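Local coordinates for esterase (PDB 4RGY), which acts as a low-temperature-active alkaline esterase and belongs to the alpha/beta-hydrolase clan, at residues F9-D12 with V13-L16; D55-I58 with W59-T63; Q94-T97 with F98-E102; P104-A107 with R108-F111; A182-P185 with G186-H189. All blocks are in the same frame, centred on the assembly; numbering follows the deposited sequence.

Interaction 1. Residues F9-D12 with V13-L16; sequences FFSD and VLGL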
loop_
_atom_site.group_PDB
_atom_site.type_symbol
_atom_site.label_atom_id
_atom_site.label_comp_id
_atom_site.label_asym_id
_atom_site.label_seq_id
_atom_site.Cartn_x
_atom_site.Cartn_y
_atom_site.Cartn_z
ATOM N N PHE A 9 -5.663 2.787 -9.966
ATOM C CA PHE A 9 -6.752 2.814 -10.931
ATOM C C PHE A 9 -6.220 3.239 -12.291
ATOM O O PHE A 9 -5.075 3.667 -12.415
ATOM C CB PHE A 9 -7.839 3.799 -10.474
ATOM C CG PHE A 9 -7.365 5.225 -10.413
ATOM C CD1 PHE A 9 -6.723 5.711 -9.280
ATOM C CD2 PHE A 9 -7.549 6.079 -11.490
ATOM C CE1 PHE A 9 -6.267 7.024 -9.232
ATOM C CE2 PHE A 9 -7.098 7.393 -11.449
ATOM C CZ PHE A 9 -6.455 7.860 -10.315
ATOM N N PHE A 10 -7.058 3.129 -13.313
ATOM C CA PHE A 10 -6.645 3.500 -14.656
ATOM C C PHE A 10 -7.223 4.836 -15.073
ATOM O O PHE A 10 -8.431 5.069 -14.935
ATOM C CB PHE A 10 -7.055 2.423 -15.676
ATOM C CG PHE A 10 -6.456 2.639 -17.038
ATOM C CD1 PHE A 10 -5.151 2.253 -17.290
ATOM C CD2 PHE A 10 -7.188 3.238 -18.054
ATOM C CE1 PHE A 10 -4.578 2.455 -18.530
ATOM C CE2 PHE A 10 -6.624 3.441 -19.304
ATOM C CZ PHE A 10 -5.316 3.039 -19.540
ATOM N N SER A 11 -6.364 5.710 -15.593
ATOM C CA SER A 11 -6.824 6.965 -16.167
ATOM C C SER A 11 -6.909 6.852 -17.684
ATOM O O SER A 11 -5.894 6.672 -18.368
ATOM C CB SER A 11 -5.901 8.126 -15.796
ATOM O OG SER A 11 -6.217 9.254 -16.598
ATOM N N ASP A 12 -8.128 6.949 -18.205
ATOM C CA ASP A 12 -8.360 6.973 -19.640
ATOM C C ASP A 12 -7.796 8.240 -20.287
ATOM O O ASP A 12 -7.260 8.198 -21.392
ATOM C CB ASP A 12 -9.861 6.855 -19.922
ATOM C CG ASP A 12 -10.367 5.433 -19.769
ATOM O OD1 ASP A 12 -9.855 4.547 -20.487
ATOM O OD2 ASP A 12 -11.262 5.197 -18.925
ATOM N N VAL A 13 -7.895 9.364 -19.582
ATOM C CA VAL A 13 -7.371 10.617 -20.111
ATOM C C VAL A 13 -5.855 10.571 -20.266
ATOM O O VAL A 13 -5.320 11.035 -21.274
ATOM C CB VAL A 13 -7.784 11.803 -19.223
ATOM C CG1 VAL A 13 -6.963 13.053 -19.549
ATOM C CG2 VAL A 13 -9.282 12.073 -19.379
ATOM N N LEU A 14 -5.168 10.013 -19.271
ATOM C CA LEU A 14 -3.710 9.923 -19.310
ATOM C C LEU A 14 -3.242 8.699 -20.087
ATOM O O LEU A 14 -2.092 8.636 -20.523
ATOM C CB LEU A 14 -3.131 9.881 -17.898
ATOM C CG LEU A 14 -3.419 11.069 -16.981
ATOM C CD1 LEU A 14 -2.840 10.838 -15.586
ATOM C CD2 LEU A 14 -2.842 12.333 -17.592
ATOM N N GLY A 15 -4.127 7.719 -20.243
ATOM C CA GLY A 15 -3.739 6.441 -20.821
ATOM C C GLY A 15 -2.732 5.769 -19.898
ATOM O O GLY A 15 -1.714 5.233 -20.356
ATOM N N LEU A 16 -3.005 5.791 -18.595
ATOM C CA LEU A 16 -1.994 5.371 -17.627
ATOM C C LEU A 16 -2.595 4.869 -16.331
ATOM O O LEU A 16 -3.493 5.508 -15.755
ATOM C CB LEU A 16 -1.040 6.534 -17.338
ATOM C CG LEU A 16 0.149 6.293 -16.405
ATOM C CD1 LEU A 16 1.098 5.271 -16.991
ATOM C CD2 LEU A 16 0.883 7.609 -16.165
#
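The carbonyl oxygen of S11 is gripped by two successive amides. L16 N donates to it in a nearly straight bond, with S11 O to L16 N at 3.0 Å. G15 N is nearer to S11 O, at 2.8 Å, but its angle of 119° makes that bond weak. In return S11 N donates to L16 O at 2.9 Å. Two residues, G15 and L16, thus face the single residue S11, which defines a G1 beta bulge, and it closes the hairpin between the antiparallel strands 2-11 and 16-25. G15 carries the positive phi (64°) of the bulge's first position. The S11 side chain bridges the turn as well: with OG anti to the backbone N (chi1 168°), the hydroxyl swings out to accept from L14 N at 3.0 Å, while L14 CG packs against S11 OG at 3.4 Å. OG is also hydrogen-bonded to E102 OE1 of helix 95-110, its strongest polar partner, and E102 OE2 takes D12 N. The F10 ring lies across the G15-L16 peptide, with L16 O over one face, and its CE1 comes within 3.7 Å of L16 N. The same ring stacks with H1 of the third subunit, whereas G15 O receives R83 NH1 of the second subunit, placing the bulge at a junction of the tetrameric assembly.

Interaction 2. Residues D55-I58 with W59-T63; sequences DHTI and WLRRT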
loop_
_atom_site.group_PDB
_atom_site.type_symbol
_atom_site.label_atom_id
_atom_site.label_comp_id
_atom_site.label_asym_id
_atom_site.label_seq_id
_atom_site.Cartn_x
_atom_site.Cartn_y
_atom_site.Cartn_z
ATOM N N ASP A 55 4.395 13.173 -5.084
ATOM C CA ASP A 55 3.332 12.298 -5.574
ATOM C C ASP A 55 2.115 12.359 -4.638
ATOM O O ASP A 55 2.023 13.256 -3.775
ATOM C CB ASP A 55 3.835 10.859 -5.782
ATOM C CG ASP A 55 4.267 10.185 -4.481
ATOM O OD1 ASP A 55 4.021 10.730 -3.390
ATOM O OD2 ASP A 55 4.869 9.097 -4.548
ATOM N N HIS A 56 1.199 11.411 -4.796
ATOM C CA HIS A 56 -0.060 11.375 -4.052
ATOM C C HIS A 56 0.105 10.969 -2.590
ATOM O O HIS A 56 -0.882 10.893 -1.865
ATOM C CB HIS A 56 -0.961 10.332 -4.714
ATOM C CG HIS A 56 -0.353 8.968 -4.713
ATOM N ND1 HIS A 56 0.737 8.645 -5.495
ATOM C CD2 HIS A 56 -0.624 7.869 -3.969
ATOM C CE1 HIS A 56 1.092 7.397 -5.256
ATOM N NE2 HIS A 56 0.282 6.901 -4.339
ATOM N N THR A 57 1.330 10.670 -2.166
ATOM C CA THR A 57 1.568 10.185 -0.802
ATOM C C THR A 57 2.124 11.251 0.148
ATOM O O THR A 57 2.169 11.045 1.361
ATOM C CB THR A 57 2.568 8.998 -0.757
ATOM O OG1 THR A 57 3.895 9.472 -1.004
ATOM C CG2 THR A 57 2.204 7.893 -1.759
ATOM N N ILE A 58 2.597 12.360 -0.406
ATOM C CA ILE A 58 3.360 13.309 0.399
ATOM C C ILE A 58 2.551 14.011 1.484
ATOM O O ILE A 58 3.051 14.202 2.601
ATOM C CB ILE A 58 4.094 14.341 -0.497
ATOM C CG1 ILE A 58 5.155 15.096 0.298
ATOM C CG2 ILE A 58 3.122 15.320 -1.156
ATOM C CD1 ILE A 58 6.448 14.331 0.422
ATOM N N TRP A 59 1.308 14.389 1.191
ATOM C CA TRP A 59 0.500 15.059 2.204
ATOM C C TRP A 59 0.293 14.155 3.424
ATOM O O TRP A 59 0.412 14.604 4.562
ATOM C CB TRP A 59 -0.848 15.521 1.639
ATOM C CG TRP A 59 -0.805 16.888 1.002
ATOM C CD1 TRP A 59 -0.729 17.177 -0.323
ATOM C CD2 TRP A 59 -0.836 18.148 1.687
ATOM N NE1 TRP A 59 -0.708 18.543 -0.513
ATOM C CE2 TRP A 59 -0.767 19.160 0.709
ATOM C CE3 TRP A 59 -0.905 18.519 3.036
ATOM C CZ2 TRP A 59 -0.778 20.516 1.031
ATOM C CZ3 TRP A 59 -0.916 19.875 3.361
ATOM C CH2 TRP A 59 -0.847 20.855 2.358
ATOM N N LEU A 60 0.022 12.878 3.191
ATOM C CA LEU A 60 -0.207 11.947 4.291
ATOM C C LEU A 60 1.064 11.754 5.114
ATOM O O LEU A 60 1.010 11.679 6.358
ATOM C CB LEU A 60 -0.685 10.601 3.745
ATOM C CG LEU A 60 -1.173 9.613 4.807
ATOM C CD1 LEU A 60 -2.551 9.999 5.314
ATOM C CD2 LEU A 60 -1.180 8.192 4.263
ATOM N N ARG A 61 2.199 11.666 4.422
ATOM C CA ARG A 61 3.464 11.366 5.070
ATOM C C ARG A 61 4.022 12.526 5.876
ATOM O O ARG A 61 4.454 12.331 7.005
ATOM C CB ARG A 61 4.491 10.876 4.054
ATOM C CG ARG A 61 4.117 9.549 3.407
ATOM C CD ARG A 61 4.838 9.330 2.087
ATOM N NE ARG A 61 6.280 9.159 2.247
ATOM C CZ ARG A 61 7.111 8.901 1.243
ATOM N NH1 ARG A 61 6.642 8.783 -0.001
ATOM N NH2 ARG A 61 8.413 8.766 1.471
ATOM N N ARG A 62 4.003 13.730 5.310
ATOM C CA ARG A 62 4.724 14.858 5.905
ATOM C C ARG A 62 3.866 15.806 6.724
ATOM O O ARG A 62 4.369 16.805 7.245
ATOM C CB ARG A 62 5.441 15.638 4.811
ATOM C CG ARG A 62 6.301 14.762 3.946
ATOM C CD ARG A 62 7.349 14.059 4.770
ATOM N NE ARG A 62 8.028 13.049 3.968
ATOM C CZ ARG A 62 8.968 13.331 3.078
ATOM N NH1 ARG A 62 9.339 14.590 2.894
ATOM N NH2 ARG A 62 9.537 12.358 2.374
ATOM N N THR A 63 2.573 15.513 6.816
ATOM C CA THR A 63 1.666 16.276 7.672
ATOM C C THR A 63 0.780 15.324 8.446
ATOM O O THR A 63 0.791 14.108 8.204
ATOM C CB THR A 63 0.730 17.242 6.890
ATOM O OG1 THR A 63 -0.337 16.516 6.261
ATOM C CG2 THR A 63 1.502 18.050 5.860
HETATM O O HOH W 1 0.133 14.144 -1.769
HETATM O O HOH W 2 7.110 8.193 -3.358
HETATM O O HOH W 3 -1.151 11.893 0.651
#
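R61 and T57 lie alongside each other, pointing the same way, and meet through R61 NH1 and T57 OG1 at 3.0 Å. The bond is nearly straight (162°), and the hydroxyl sits at the guanidinium edge, only 9° out of its plane. A bend at chi3 (67°) turns the arginine chain back so that CD also packs on OG1, at 3.2 Å. The hydroxyl donates its own hydrogen bond to D55 OD1 at 2.7 Å, and the same carboxylate oxygen takes T57 N at 3.0 Å from above its plane. This second bond is a capping bond, made across the type I turn D55-I58 that leads into helix 58-62. The neighbouring pair is turned differently: I58 and R62 cross obliquely, and I58 CD1 stands over the centre of the R62 guanidinium face, 3.7 Å above it. Both arginines reach E66 of the fourth subunit in salt bridges, R61 through NE and R62 through NH2. A leucine in place of R61 would probably leave T57 OG1 without its charged donor and E66 of that subunit with one ion-pair partner fewer. On another side of the helix, W59 NE1 donates to L49 O and its indole meets W247 edge-to-face.

Interaction 3. Residues Q94-T97 with F98-E102; sequences QYWT and FISEE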
loop_
_atom_site.group_PDB
_atom_site.type_symbol
_atom_site.label_atom_id
_atom_site.label_comp_id
_atom_site.label_asym_id
_atom_site.label_seq_id
_atom_site.Cartn_x
_atom_site.Cartn_y
_atom_site.Cartn_z
ATOM N N GLN A 94 -2.254 14.734 -20.732
ATOM C CA GLN A 94 -3.309 15.709 -20.505
ATOM C C GLN A 94 -3.679 15.825 -19.033
ATOM O O GLN A 94 -4.776 15.448 -18.622
ATOM C CB GLN A 94 -4.531 15.350 -21.354
ATOM C CG GLN A 94 -4.248 15.370 -22.854
ATOM C CD GLN A 94 -4.063 16.772 -23.410
ATOM O OE1 GLN A 94 -2.943 17.284 -23.495
ATOM N NE2 GLN A 94 -5.167 17.399 -23.798
ATOM N N TYR A 95 -2.760 16.374 -18.243
ATOM C CA TYR A 95 -2.949 16.429 -16.792
ATOM C C TYR A 95 -4.001 17.436 -16.305
ATOM O O TYR A 95 -4.561 17.262 -15.233
ATOM C CB TYR A 95 -1.622 16.671 -16.085
ATOM C CG TYR A 95 -0.667 15.496 -16.148
ATOM C CD1 TYR A 95 -0.729 14.476 -15.212
ATOM C CD2 TYR A 95 0.306 15.432 -17.134
ATOM C CE1 TYR A 95 0.162 13.408 -15.268
ATOM C CE2 TYR A 95 1.193 14.389 -17.192
ATOM C CZ TYR A 95 1.118 13.390 -16.254
ATOM O OH TYR A 95 2.015 12.346 -16.333
ATOM N N TRP A 96 -4.264 18.483 -17.086
ATOM C CA TRP A 96 -5.349 19.409 -16.750
ATOM C C TRP A 96 -6.716 18.772 -16.968
ATOM O O TRP A 96 -7.598 18.872 -16.105
ATOM C CB TRP A 96 -5.256 20.683 -17.581
ATOM C CG TRP A 96 -6.498 21.539 -17.493
ATOM C CD1 TRP A 96 -7.403 21.766 -18.495
ATOM C CD2 TRP A 96 -6.959 22.299 -16.358
ATOM N NE1 TRP A 96 -8.396 22.612 -18.055
ATOM C CE2 TRP A 96 -8.150 22.952 -16.751
ATOM C CE3 TRP A 96 -6.495 22.468 -15.045
ATOM C CZ2 TRP A 96 -8.872 23.779 -15.887
ATOM C CZ3 TRP A 96 -7.209 23.298 -14.189
ATOM C CH2 TRP A 96 -8.389 23.940 -14.615
ATOM N N THR A 97 -6.899 18.097 -18.099
ATOM C CA THR A 97 -8.163 17.418 -18.329
ATOM C C THR A 97 -8.340 16.316 -17.279
ATOM O O THR A 97 -9.445 16.072 -16.787
ATOM C CB THR A 97 -8.262 16.886 -19.770
ATOM O OG1 THR A 97 -8.267 18.006 -20.667
ATOM C CG2 THR A 97 -9.545 16.092 -19.988
ATOM N N PHE A 98 -7.238 15.671 -16.906
ATOM C CA PHE A 98 -7.278 14.681 -15.843
ATOM C C PHE A 98 -7.729 15.307 -14.521
ATOM O O PHE A 98 -8.697 14.847 -13.899
ATOM C CB PHE A 98 -5.893 14.038 -15.684
ATOM C CG PHE A 98 -5.773 13.141 -14.481
ATOM C CD1 PHE A 98 -6.483 11.941 -14.412
ATOM C CD2 PHE A 98 -4.941 13.492 -13.422
ATOM C CE1 PHE A 98 -6.370 11.110 -13.309
ATOM C CE2 PHE A 98 -4.820 12.660 -12.316
ATOM C CZ PHE A 98 -5.535 11.467 -12.261
ATOM N N ILE A 99 -7.035 16.349 -14.068
ATOM C CA ILE A 99 -7.329 16.884 -12.744
ATOM C C ILE A 99 -8.693 17.586 -12.678
ATOM O O ILE A 99 -9.365 17.552 -11.644
ATOM C CB ILE A 99 -6.191 17.798 -12.209
ATOM C CG1 ILE A 99 -6.285 17.954 -10.690
ATOM C CG2 ILE A 99 -6.192 19.171 -12.904
ATOM C CD1 ILE A 99 -5.993 16.685 -9.911
ATOM N N SER A 100 -9.111 18.201 -13.782
ATOM C CA SER A 100 -10.325 19.021 -13.759
ATOM C C SER A 100 -11.590 18.256 -14.142
ATOM O O SER A 100 -12.698 18.696 -13.826
ATOM C CB SER A 100 -10.166 20.240 -14.677
ATOM O OG SER A 100 -10.095 19.849 -16.040
ATOM N N GLU A 101 -11.432 17.119 -14.816
ATOM C CA GLU A 101 -12.584 16.367 -15.310
ATOM C C GLU A 101 -12.600 14.919 -14.820
ATOM O O GLU A 101 -13.496 14.508 -14.076
ATOM C CB GLU A 101 -12.642 16.406 -16.842
ATOM C CG GLU A 101 -12.653 17.808 -17.458
ATOM C CD GLU A 101 -13.970 18.529 -17.259
ATOM O OE1 GLU A 101 -14.974 17.859 -16.935
ATOM O OE2 GLU A 101 -14.002 19.767 -17.425
ATOM N N GLU A 102 -11.610 14.137 -15.242
ATOM C CA GLU A 102 -11.643 12.703 -14.983
ATOM C C GLU A 102 -11.449 12.329 -13.521
ATOM O O GLU A 102 -12.153 11.470 -12.985
ATOM C CB GLU A 102 -10.616 11.964 -15.831
ATOM C CG GLU A 102 -10.860 10.462 -15.826
ATOM C CD GLU A 102 -9.759 9.676 -16.488
ATOM O OE1 GLU A 102 -8.595 10.110 -16.435
ATOM O OE2 GLU A 102 -10.063 8.605 -17.051
#
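W96 lays one face of its indole against S100, one helical turn further on. From CB, the first torsion sets CG anti to the backbone N (chi1 168°), and the ring system then runs out beside the helix. On the five-membered side NE1 and the shared atom CE2 pass S100 OG, CE2 being 3.7 Å from it; the hydroxyl stands over this face, offset toward the rim. Further out, CZ2 and CH2 meet S100 CB, which sits 3.9 Å from the centroid of the six-membered ring and only 8° off its normal, a CH-pi contact. At the other flank CE3 touches I99 CG2 at 3.9 Å, those two side chains crossing at about a right angle. The W96 side chain also packs on K134, L135 and R138 of helix 127-138, so it joins two helices of the alpha/beta-hydrolase fold.

S100 also returns to the backbone of W96. W96 O accepts from S100 OG at 2.7 Å and from S100 N at 2.9 Å, and the two donors arrive on opposite faces of the carbonyl plane. Next to this doubly held oxygen the helix widens: T97 O takes E101 N at 3.0 Å, from above its plane, and E102 N at 3.3 Å, within the plane and straighter (162°). The second bond spans five residues and marks a pi-type turn at 98-102. At the start of the helix Q94 occupies the N-cap position, its carbonyl receiving F98 N. The T97 hydroxyl binds D88, and the E101 carboxylate forms a salt bridge with R142.

Interaction 4. Residues P104-A107 with R108-F111; sequences PALA and RSFF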
loop_
_atom_site.group_PDB
_atom_site.type_symbol
_atom_site.label_atom_id
_atom_site.label_comp_id
_atom_site.label_asym_id
_atom_site.label_seq_id
_atom_site.Cartn_x
_atom_site.Cartn_y
_atom_site.Cartn_z
ATOM N N PRO A 104 -11.944 13.977 -10.538
ATOM C CA PRO A 104 -13.093 14.126 -9.639
ATOM C C PRO A 104 -14.210 13.137 -9.971
ATOM O O PRO A 104 -14.843 12.603 -9.057
ATOM C CB PRO A 104 -13.548 15.567 -9.880
ATOM C CG PRO A 104 -12.344 16.256 -10.427
ATOM C CD PRO A 104 -11.633 15.237 -11.241
ATOM N N ALA A 105 -14.439 12.875 -11.254
ATOM C CA ALA A 105 -15.451 11.898 -11.644
ATOM C C ALA A 105 -15.120 10.511 -11.110
ATOM O O ALA A 105 -15.996 9.809 -10.601
ATOM C CB ALA A 105 -15.624 11.857 -13.162
ATOM N N LEU A 106 -13.857 10.108 -11.229
ATOM C CA LEU A 106 -13.449 8.791 -10.746
ATOM C C LEU A 106 -13.583 8.693 -9.231
ATOM O O LEU A 106 -14.083 7.703 -8.695
ATOM C CB LEU A 106 -12.013 8.482 -11.170
ATOM C CG LEU A 106 -11.812 8.152 -12.652
ATOM C CD1 LEU A 106 -10.336 8.124 -12.997
ATOM C CD2 LEU A 106 -12.469 6.827 -13.032
ATOM N N ALA A 107 -13.135 9.722 -8.526
ATOM C CA ALA A 107 -13.252 9.719 -7.077
ATOM C C ALA A 107 -14.708 9.593 -6.646
ATOM O O ALA A 107 -15.028 8.811 -5.749
ATOM C CB ALA A 107 -12.617 10.972 -6.482
ATOM N N ARG A 108 -15.589 10.337 -7.307
ATOM C CA ARG A 108 -17.010 10.307 -6.979
ATOM C C ARG A 108 -17.668 8.976 -7.355
ATOM O O ARG A 108 -18.651 8.568 -6.734
ATOM C CB ARG A 108 -17.721 11.481 -7.662
ATOM C CG ARG A 108 -17.421 12.812 -6.996
ATOM C CD ARG A 108 -17.734 13.988 -7.908
ATOM N NE ARG A 108 -17.458 15.247 -7.224
ATOM C CZ ARG A 108 -17.123 16.374 -7.841
ATOM N NH1 ARG A 108 -17.018 16.403 -9.162
ATOM N NH2 ARG A 108 -16.884 17.467 -7.127
ATOM N N SER A 109 -17.122 8.295 -8.356
ATOM C CA SER A 109 -17.643 6.990 -8.758
ATOM C C SER A 109 -17.245 5.900 -7.753
ATOM O O SER A 109 -18.007 4.962 -7.511
ATOM C CB SER A 109 -17.172 6.626 -10.170
ATOM O OG SER A 109 -15.855 6.092 -10.173
ATOM N N PHE A 110 -16.067 6.039 -7.144
ATOM C CA PHE A 110 -15.575 5.037 -6.201
ATOM C C PHE A 110 -16.134 5.234 -4.789
ATOM O O PHE A 110 -16.416 4.266 -4.069
ATOM C CB PHE A 110 -14.051 5.116 -6.076
ATOM C CG PHE A 110 -13.293 4.833 -7.345
ATOM C CD1 PHE A 110 -13.829 4.055 -8.361
ATOM C CD2 PHE A 110 -12.005 5.336 -7.499
ATOM C CE1 PHE A 110 -13.093 3.803 -9.520
ATOM C CE2 PHE A 110 -11.272 5.094 -8.645
ATOM C CZ PHE A 110 -11.813 4.331 -9.659
ATOM N N PHE A 111 -16.237 6.494 -4.369
ATOM C CA PHE A 111 -16.474 6.848 -2.973
ATOM C C PHE A 111 -17.726 7.705 -2.815
ATOM O O PHE A 111 -18.175 8.339 -3.774
ATOM C CB PHE A 111 -15.250 7.582 -2.392
ATOM C CG PHE A 111 -13.998 6.740 -2.349
ATOM C CD1 PHE A 111 -13.895 5.673 -1.461
ATOM C CD2 PHE A 111 -12.930 7.018 -3.186
ATOM C CE1 PHE A 111 -12.746 4.899 -1.418
ATOM C CE2 PHE A 111 -11.777 6.240 -3.144
ATOM C CZ PHE A 111 -11.691 5.183 -2.252
#
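L106 O and the F110 ring form the tight part of this contact. The oxygen lies 3.2 Å above one face of the ring, offset toward the rim, with F110 CG the nearest ring atom at 3.3 Å. F110 CG is anti to its own carbonyl carbon (chi1 -62°), which folds the ring back along the helix over the preceding turn. L106 O also accepts from F110 N at 3.0 Å. A further bond to L106 O comes from S109 OG at 2.8 Å; the hydroxyl arrives from the flank, at a C=O...O angle of 119°. Farther along, L106 CD2 touches F110 CZ at 4.2 Å. These residues belong to the final turns of helix 95-110. The helix is kinked at P104, whose ring nitrogen has no hydrogen to offer the turn before, and F111 is the first residue to leave helical angles; F111 N still donates to A107 O at 3.0 Å. The compact side is covered further by protein: F9 packs on both L106 and F110, and F5 of the third subunit meets F110 edge-to-face.

The looser part lies at A105 and the guanidinium end of R108. A105 is exposed and turns its methyl away from R108-F111. R108 runs extended from CG to NE (chi3 179°), its methylenes still pressing on P104 O, then lays one face of its guanidinium over P104 CB, with NH1 to CB at 3.6 Å. That contact is carbon against a flat cation; R108 NE donates to A114 O beyond the helix end.

Interaction 5. Residues A182-P185 with G186-H189; sequences AALP and GSDH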
loop_
_atom_site.group_PDB
_atom_site.type_symbol
_atom_site.label_atom_id
_atom_site.label_comp_id
_atom_site.label_asym_id
_atom_site.label_seq_id
_atom_site.Cartn_x
_atom_site.Cartn_y
_atom_site.Cartn_z
ATOM N N ALA A 182 6.779 32.341 -24.698
ATOM C CA ALA A 182 6.505 33.750 -24.971
ATOM C C ALA A 182 5.006 34.048 -25.046
ATOM O O ALA A 182 4.587 35.202 -24.891
ATOM C CB ALA A 182 7.206 34.184 -26.247
ATOM N N ALA A 183 4.200 33.015 -25.272
ATOM C CA ALA A 183 2.747 33.174 -25.374
ATOM C C ALA A 183 2.025 33.024 -24.023
ATOM O O ALA A 183 0.803 33.151 -23.955
ATOM C CB ALA A 183 2.177 32.192 -26.385
ATOM N N LEU A 184 2.777 32.761 -22.960
ATOM C CA LEU A 184 2.165 32.549 -21.641
ATOM C C LEU A 184 1.461 33.776 -21.029
ATOM O O LEU A 184 0.378 33.622 -20.462
ATOM C CB LEU A 184 3.175 31.966 -20.655
ATOM C CG LEU A 184 3.472 30.484 -20.880
ATOM C CD1 LEU A 184 4.615 30.042 -19.991
ATOM C CD2 LEU A 184 2.222 29.642 -20.632
ATOM N N PRO A 185 2.056 34.985 -21.137
ATOM C CA PRO A 185 1.355 36.117 -20.508
ATOM C C PRO A 185 -0.007 36.374 -21.151
ATOM O O PRO A 185 -0.117 36.475 -22.381
ATOM C CB PRO A 185 2.302 37.298 -20.756
ATOM C CG PRO A 185 3.648 36.669 -20.911
ATOM C CD PRO A 185 3.376 35.396 -21.651
ATOM N N GLY A 186 -1.043 36.457 -20.323
ATOM C CA GLY A 186 -2.388 36.656 -20.825
ATOM C C GLY A 186 -3.116 35.394 -21.249
ATOM O O GLY A 186 -4.304 35.449 -21.581
ATOM N N SER A 187 -2.416 34.256 -21.244
ATOM C CA SER A 187 -3.011 32.992 -21.659
ATOM C C SER A 187 -3.885 32.403 -20.558
ATOM O O SER A 187 -3.928 32.922 -19.435
ATOM C CB SER A 187 -1.912 31.994 -22.014
ATOM O OG SER A 187 -1.277 31.498 -20.840
ATOM N N ASP A 188 -4.593 31.328 -20.886
ATOM C CA ASP A 188 -5.419 30.657 -19.888
ATOM C C ASP A 188 -4.609 29.913 -18.820
ATOM O O ASP A 188 -5.195 29.369 -17.882
ATOM C CB ASP A 188 -6.481 29.748 -20.533
ATOM C CG ASP A 188 -5.889 28.634 -21.372
ATOM O OD1 ASP A 188 -4.661 28.401 -21.327
ATOM O OD2 ASP A 188 -6.681 27.981 -22.081
ATOM N N HIS A 189 -3.283 29.897 -18.973
ATOM C CA HIS A 189 -2.377 29.325 -17.976
ATOM C C HIS A 189 -2.007 30.358 -16.914
ATOM O O HIS A 189 -1.511 30.021 -15.848
ATOM C CB HIS A 189 -1.061 28.849 -18.602
ATOM C CG HIS A 189 -1.215 27.934 -19.776
ATOM N ND1 HIS A 189 -1.398 26.577 -19.641
ATOM C CD2 HIS A 189 -1.157 28.179 -21.106
ATOM C CE1 HIS A 189 -1.472 26.026 -20.841
ATOM N NE2 HIS A 189 -1.316 26.974 -21.746
#
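A type II beta turn from L184 to S187 overlaps an ST turn here, and L184 O with the serine hydroxyl links the two. L184 O accepts twice from S187: from N at 3.0 Å, standing 45° out of the carbonyl plane, and from OG at 2.7 Å, closer to that plane. At chi1 74° OG is set between its own backbone N and carbonyl carbon, which folds it back over the turn and still lets it accept from H189 N at 3.2 Å. P185 and G186 take the two corner positions. At the backbone angles of G186 a CB would clash with P185 O, which explains the glycine. Beyond the turn, L184 CD2 reaches H189 CD2 at 3.7 Å, the two side chains crossing at a slant. D188 OD1 lies over one face of the H189 ring, and F178 meets that imidazole edge-to-face. An alanine in place of S187 would probably leave L184 O with the amide alone and H189 N without its hydroxyl acceptor, so that the segment leading to H189 is less firmly fixed. Such a proline-glycine corner followed by a serine whose hydroxyl accepts from the amide two residues on is a type II turn running into an ST turn, here in the surface loop before helix 191-200.

Overall arrangement
The five contacts follow one another along the chain without overlap. Interaction 1 closes the hairpin of strands 2-11 and 16-25, at one side of the eight-stranded mixed sheet, and rests on helix 95-110, which carries interactions 3 and 4. Its centre is about 10 Å from that of interaction 3 and about 14 Å from that of interaction 4; interactions 1, 3 and 4 touch one another and form one packed group. Interaction 2, at helix 58-62, stands about 22 Å from interaction 1 between centres, yet both touch the second subunit. Interaction 5 touches none of the others; its nearest is interaction 3, about 19 Å away between centres. Interactions 1, 2 and 4 meet other subunits of the tetramer.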